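N-alpha-acetyltransferase (Sulfolobus solfataricus P2, PDB 4R3L) transfers the acetyl group of acetyl-CoA to the free alpha-amino group at the N-terminus of proteins, with a preference for N-terminal serine. Local coordinates at residues R69-F74 and V84-V89; A121-L126 and L162-L167. All blocks are in the same frame, centred on the assembly; numbering follows the deposited sequence.

Interactions 1 and 2 are successive parts of one sheet, their centres about 8 Å apart. Strand 83-94, the second arm of the hairpin in interaction 1, runs parallel to strand 123-129, which in turn carries the antiparallel pairing of interaction 2. Backbone atoms join the two where Arg85 O lies 2.8 Å from Glu122 N, and side chains join them where Tyr125 OH hydrogen-bonds Glu71 OE1 at 2.6 Å. The Tyr125 ring also stacks on that of His88, a zinc ligand of this enzyme. The side chain of Leu126 in interaction 2 comes within about 5 Å of bound coenzyme A. The side chain of His88 in interaction 1 is about 9 Å from the bound coenzyme A.

Interaction 1 (R69-F74 and V84-V89); sequences RIEWGF and VRKGHV
Glu71 OE2 is gripped by two donors, one from the partner strand and one from its own. His88 ND1 reaches it at 2.9 Å in a fairly straight bond (N-H...O 160°), with the oxygen at the edge of the imidazole and in its plane. The carboxylate is turned 72° from the ring, and the nitrogen meets OE2 from above the carboxylate plane. On the same strand, the extended chain of Arg69 brings NH1 to 3.1 Å from Glu71 OE2, a salt bridge whose hydrogen bond is weak. The other oxygen, OE1, is taken by Tyr125, so both carboxylate oxygens have partners. The ND1 bond to Glu71, with the Tyr125 stack, probably holds the His88 ring in its rotation. NE2 at the far side of that ring hydrogen-bonds Glu127, which with His88 belongs to the zinc-binding site of the enzyme; Glu71 would then probably act as a second-shell residue when the metal is bound.

Lys86 lies on the same face of the sheet as Glu71 and His88. A bend at chi3 (-78°) turns its amine toward the end of the hairpin arm, where NZ donates to Phe74 O at 2.9 Å; NZ stays 4.2 Å from Glu71 OE1, beyond a salt bridge. The backbones pair in antiparallel register from Arg69 with His88 to Gly73 with Val84, and the last of these pairs is tied by Val84 N to Gly73 O at 2.7 Å. On the opposite face Arg85 CD passes 4.0 Å from Trp72 CD1, while its guanidinium reaches Tyr119 O.

These residues form the distal part of the hairpin of strands 61-72 and 83-94. Ile70 packs against Met115 and Tyr119 of helix 103-119, and strand 123-129 lies along the far edge of 84-89.

Interaction 2 (A121-L126 and L162-L167); sequences AEEIYL and LMARPL
Ile124 and Arg165 face each other as an antiparallel hydrogen-bonded pair: Ile124 N donates to Arg165 O at 2.9 Å, and Arg165 N returns a bond to Ile124 O at 3.0 Å. Leu126 and Met163 exchange a second such pair of bonds. At the other end Leu167 N reaches Glu122 O at 2.8 Å, coming from well above the carbonyl plane. Pro166 lacks an N-H but costs this pairing nothing, since it sits opposite Glu123 in a non-hydrogen-bonded pair.

The Arg165 chain bends at chi3 (-76°) and folds back on its own strand. NE then meets Pro166 O at 3.1 Å, close to the guanidinium plane, while NH1 is satisfied by Leu142 O. Lower down, its CG presses on Ile124 CG2 at 3.5 Å. Glu123 is buried, and its OE2 accepts a hydrogen bond from Asn76 N and forms a weak one with Ser75 OG.

Leu162 CD2 lies 3.7 Å from Tyr125 CD1, the two side chains meeting at a slant. With an alanine in its place, the methyls beside CD1 would be gone, which would probably open a gap there and leave that side of the Tyr125 ring less well held.

Strand 160-166 lies between 123-129 and 145-150, the 5-7-6 strand order characteristic of the GNAT fold.

Interaction 1 (R69-F74 and V84-V89)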
loop_
_atom_site.group_PDB
_atom_site.type_symbol
_atom_site.label_atom_id
_atom_site.label_comp_id
_atom_site.label_asym_id
_atom_site.label_seq_id
_atom_site.Cartn_x
_atom_site.Cartn_y
_atom_site.Cartn_z
ATOM N N ARG A 69 -6.575 2.552 1.331
ATOM C CA ARG A 69 -7.630 3.234 2.072
ATOM C C ARG A 69 -7.839 4.577 1.390
ATOM O O ARG A 69 -6.869 5.240 1.033
ATOM C CB ARG A 69 -7.248 3.415 3.542
ATOM C CG ARG A 69 -8.311 4.089 4.387
ATOM C CD ARG A 69 -7.664 4.642 5.644
ATOM N NE ARG A 69 -8.595 4.738 6.752
ATOM C CZ ARG A 69 -8.314 5.365 7.888
ATOM N NH1 ARG A 69 -7.135 5.962 8.033
ATOM N NH2 ARG A 69 -9.208 5.402 8.868
ATOM N N ILE A 70 -9.088 4.977 1.192
ATOM C CA ILE A 70 -9.372 6.245 0.534
ATOM C C ILE A 70 -9.845 7.260 1.580
ATOM O O ILE A 70 -10.706 6.941 2.408
ATOM C CB ILE A 70 -10.431 6.097 -0.565
ATOM C CG1 ILE A 70 -9.967 5.090 -1.629
ATOM C CG2 ILE A 70 -10.718 7.461 -1.183
ATOM C CD1 ILE A 70 -8.674 5.519 -2.323
ATOM N N GLU A 71 -9.275 8.463 1.554
ATOM C CA GLU A 71 -9.524 9.443 2.622
ATOM C C GLU A 71 -9.844 10.841 2.084
ATOM O O GLU A 71 -9.546 11.148 0.944
ATOM C CB GLU A 71 -8.305 9.519 3.544
ATOM C CG GLU A 71 -7.821 8.159 4.030
ATOM C CD GLU A 71 -6.453 8.214 4.689
ATOM O OE1 GLU A 71 -5.696 9.172 4.433
ATOM O OE2 GLU A 71 -6.145 7.291 5.461
ATOM N N TRP A 72 -10.465 11.679 2.907
ATOM C CA TRP A 72 -10.633 13.092 2.555
ATOM C C TRP A 72 -10.136 13.901 3.734
ATOM O O TRP A 72 -10.527 13.651 4.872
ATOM C CB TRP A 72 -12.094 13.435 2.222
ATOM C CG TRP A 72 -12.287 14.896 1.921
ATOM C CD1 TRP A 72 -11.871 15.573 0.802
ATOM C CD2 TRP A 72 -12.925 15.858 2.762
ATOM N NE1 TRP A 72 -12.215 16.906 0.905
ATOM C CE2 TRP A 72 -12.860 17.102 2.087
ATOM C CE3 TRP A 72 -13.535 15.794 4.013
ATOM C CZ2 TRP A 72 -13.395 18.267 2.640
ATOM C CZ3 TRP A 72 -14.069 16.951 4.552
ATOM C CH2 TRP A 72 -13.995 18.172 3.867
ATOM N N GLY A 73 -9.237 14.847 3.488
ATOM C CA GLY A 73 -8.664 15.567 4.604
ATOM C C GLY A 73 -7.481 16.407 4.198
ATOM O O GLY A 73 -7.214 16.587 3.016
ATOM N N PHE A 74 -6.777 16.919 5.197
ATOM C CA PHE A 74 -5.666 17.807 4.959
ATOM C C PHE A 74 -4.544 17.106 4.182
ATOM O O PHE A 74 -4.171 15.970 4.473
ATOM C CB PHE A 74 -5.150 18.371 6.281
ATOM C CG PHE A 74 -6.137 19.283 6.968
ATOM C CD1 PHE A 74 -6.508 20.485 6.381
ATOM C CD2 PHE A 74 -6.706 18.927 8.173
ATOM C CE1 PHE A 74 -7.419 21.326 7.006
ATOM C CE2 PHE A 74 -7.617 19.770 8.806
ATOM C CZ PHE A 74 -7.976 20.966 8.212
ATOM N N VAL A 84 -8.002 17.739 0.705
ATOM C CA VAL A 84 -7.881 16.985 -0.543
ATOM C C VAL A 84 -8.348 15.536 -0.379
ATOM O O VAL A 84 -8.413 15.011 0.736
ATOM C CB VAL A 84 -6.417 16.962 -1.055
ATOM C CG1 VAL A 84 -5.914 18.365 -1.371
ATOM C CG2 VAL A 84 -5.507 16.287 -0.033
ATOM N N ARG A 85 -8.679 14.888 -1.489
ATOM C CA ARG A 85 -8.909 13.442 -1.481
ATOM C C ARG A 85 -7.569 12.718 -1.555
ATOM O O ARG A 85 -6.724 13.054 -2.390
ATOM C CB ARG A 85 -9.795 13.015 -2.654
ATOM C CG ARG A 85 -11.139 13.708 -2.690
ATOM C CD ARG A 85 -12.206 12.851 -2.064
ATOM N NE ARG A 85 -12.331 11.561 -2.735
ATOM C CZ ARG A 85 -13.360 10.739 -2.560
ATOM N NH1 ARG A 85 -14.343 11.093 -1.743
ATOM N NH2 ARG A 85 -13.415 9.573 -3.199
ATOM N N LYS A 86 -7.370 11.734 -0.681
ATOM C CA LYS A 86 -6.074 11.075 -0.562
ATOM C C LYS A 86 -6.213 9.563 -0.684
ATOM O O LYS A 86 -7.146 8.980 -0.128
ATOM C CB LYS A 86 -5.422 11.399 0.791
ATOM C CG LYS A 86 -5.336 12.878 1.133
ATOM C CD LYS A 86 -4.709 13.097 2.511
ATOM C CE LYS A 86 -5.691 12.832 3.654
ATOM N NZ LYS A 86 -5.097 13.257 4.956
ATOM N N GLY A 87 -5.272 8.928 -1.375
ATOM C CA GLY A 87 -5.201 7.479 -1.365
ATOM C C GLY A 87 -4.063 7.086 -0.441
ATOM O O GLY A 87 -2.998 7.684 -0.463
ATOM N N HIS A 88 -4.312 6.095 0.399
ATOM C CA HIS A 88 -3.373 5.720 1.439
ATOM C C HIS A 88 -3.056 4.251 1.253
ATOM O O HIS A 88 -3.964 3.427 1.258
ATOM C CB HIS A 88 -4.008 6.005 2.809
ATOM C CG HIS A 88 -3.107 5.768 3.984
ATOM N ND1 HIS A 88 -3.514 6.004 5.276
ATOM C CD2 HIS A 88 -1.823 5.336 4.062
ATOM C CE1 HIS A 88 -2.520 5.727 6.108
ATOM N NE2 HIS A 88 -1.489 5.313 5.398
ATOM N N VAL A 89 -1.786 3.907 1.070
ATOM C CA VAL A 89 -1.424 2.494 0.995
ATOM C C VAL A 89 -1.310 1.951 2.392
ATOM O O VAL A 89 -0.416 2.350 3.128
ATOM C CB VAL A 89 -0.066 2.258 0.272
ATOM C CG1 VAL A 89 0.236 0.755 0.180
ATOM C CG2 VAL A 89 -0.066 2.906 -1.107
#

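Interaction 2 (A121-L126 and L162-L167)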
loop_
_atom_site.group_PDB
_atom_site.type_symbol
_atom_site.label_atom_id
_atom_site.label_comp_id
_atom_site.label_asym_id
_atom_site.label_seq_id
_atom_site.Cartn_x
_atom_site.Cartn_y
_atom_site.Cartn_z
ATOM N N ALA A 121 -8.590 10.735 -6.063
ATOM C CA ALA A 121 -7.472 11.085 -5.201
ATOM C C ALA A 121 -6.505 12.053 -5.883
ATOM O O ALA A 121 -6.245 11.946 -7.088
ATOM C CB ALA A 121 -6.738 9.821 -4.757
ATOM N N GLU A 122 -5.968 12.988 -5.105
ATOM C CA GLU A 122 -5.038 13.994 -5.611
ATOM C C GLU A 122 -3.608 13.667 -5.170
ATOM O O GLU A 122 -2.627 14.171 -5.729
ATOM C CB GLU A 122 -5.482 15.392 -5.132
ATOM C CG GLU A 122 -4.478 16.531 -5.298
ATOM C CD GLU A 122 -3.506 16.641 -4.127
ATOM O OE1 GLU A 122 -3.781 16.047 -3.062
ATOM O OE2 GLU A 122 -2.462 17.313 -4.280
ATOM N N GLU A 123 -3.489 12.798 -4.165
ATOM C CA GLU A 123 -2.182 12.340 -3.723
ATOM C C GLU A 123 -2.257 10.902 -3.235
ATOM O O GLU A 123 -3.330 10.416 -2.895
ATOM C CB GLU A 123 -1.630 13.240 -2.621
ATOM C CG GLU A 123 -2.438 13.249 -1.325
ATOM C CD GLU A 123 -1.564 13.567 -0.124
ATOM O OE1 GLU A 123 -0.572 12.835 0.081
ATOM O OE2 GLU A 123 -1.846 14.544 0.603
ATOM N N ILE A 124 -1.119 10.217 -3.234
ATOM C CA ILE A 124 -1.036 8.887 -2.651
ATOM C C ILE A 124 0.052 8.967 -1.604
ATOM O O ILE A 124 1.060 9.629 -1.815
ATOM C CB ILE A 124 -0.725 7.776 -3.700
ATOM C CG1 ILE A 124 -0.499 6.430 -3.011
ATOM C CG2 ILE A 124 0.526 8.111 -4.519
ATOM C CD1 ILE A 124 -0.395 5.245 -3.951
ATOM N N TYR A 125 -0.157 8.339 -0.455
ATOM C CA TYR A 125 0.904 8.294 0.530
ATOM C C TYR A 125 0.891 7.002 1.327
ATOM O O TYR A 125 -0.033 6.184 1.221
ATOM C CB TYR A 125 0.807 9.490 1.483
ATOM C CG TYR A 125 -0.303 9.391 2.511
ATOM C CD1 TYR A 125 -0.025 9.052 3.828
ATOM C CD2 TYR A 125 -1.621 9.640 2.164
ATOM C CE1 TYR A 125 -1.015 8.977 4.768
ATOM C CE2 TYR A 125 -2.634 9.565 3.112
ATOM C CZ TYR A 125 -2.321 9.231 4.408
ATOM O OH TYR A 125 -3.314 9.147 5.351
ATOM N N LEU A 126 1.934 6.830 2.125
ATOM C CA LEU A 126 2.123 5.617 2.896
ATOM C C LEU A 126 3.120 5.888 3.996
ATOM O O LEU A 126 3.789 6.924 3.996
ATOM C CB LEU A 126 2.614 4.479 1.997
ATOM C CG LEU A 126 3.895 4.794 1.214
ATOM C CD1 LEU A 126 5.190 4.515 2.005
ATOM C CD2 LEU A 126 3.915 4.053 -0.114
ATOM N N LEU A 162 6.863 9.253 6.296
ATOM C CA LEU A 162 5.647 9.434 5.513
ATOM C C LEU A 162 6.078 9.818 4.104
ATOM O O LEU A 162 6.644 10.884 3.891
ATOM C CB LEU A 162 4.725 10.503 6.103
ATOM C CG LEU A 162 3.260 10.433 5.626
ATOM C CD1 LEU A 162 2.334 11.122 6.614
ATOM C CD2 LEU A 162 3.062 11.056 4.251
ATOM N N MET A 163 5.833 8.935 3.147
ATOM C CA MET A 163 6.239 9.203 1.782
ATOM C C MET A 163 4.998 9.467 0.953
ATOM O O MET A 163 3.972 8.807 1.138
ATOM C CB MET A 163 7.065 8.039 1.260
ATOM C CG MET A 163 8.356 7.884 2.068
ATOM S SD MET A 163 9.504 6.751 1.323
ATOM C CE MET A 163 9.949 7.660 -0.159
ATOM N N ALA A 164 5.070 10.463 0.081
ATOM C CA ALA A 164 3.887 10.892 -0.646
ATOM C C ALA A 164 4.231 11.381 -2.034
ATOM O O ALA A 164 5.361 11.791 -2.307
ATOM C CB ALA A 164 3.159 11.974 0.108
ATOM N N ARG A 165 3.245 11.348 -2.909
ATOM C CA ARG A 165 3.406 12.012 -4.195
ATOM C C ARG A 165 2.047 12.401 -4.749
ATOM O O ARG A 165 1.040 11.738 -4.469
ATOM C CB ARG A 165 4.159 11.118 -5.179
ATOM C CG ARG A 165 3.551 9.755 -5.380
ATOM C CD ARG A 165 3.980 9.167 -6.727
ATOM N NE ARG A 165 3.243 9.788 -7.819
ATOM C CZ ARG A 165 3.382 9.479 -9.106
ATOM N NH1 ARG A 165 4.246 8.546 -9.487
ATOM N NH2 ARG A 165 2.649 10.105 -10.011
ATOM N N PRO A 166 2.002 13.497 -5.515
ATOM C CA PRO A 166 0.766 13.874 -6.207
ATOM C C PRO A 166 0.347 12.817 -7.216
ATOM O O PRO A 166 1.184 12.041 -7.695
ATOM C CB PRO A 166 1.143 15.184 -6.917
ATOM C CG PRO A 166 2.350 15.687 -6.186
ATOM C CD PRO A 166 3.091 14.459 -5.772
ATOM N N LEU A 167 -0.943 12.790 -7.532
ATOM C CA LEU A 167 -1.471 11.905 -8.558
ATOM C C LEU A 167 -1.832 12.726 -9.784
ATOM O O LEU A 167 -2.516 13.738 -9.657
ATOM C CB LEU A 167 -2.694 11.145 -8.052
ATOM C CG LEU A 167 -2.410 10.019 -7.057
ATOM C CD1 LEU A 167 -3.688 9.378 -6.613
ATOM C CD2 LEU A 167 -1.487 8.993 -7.708
#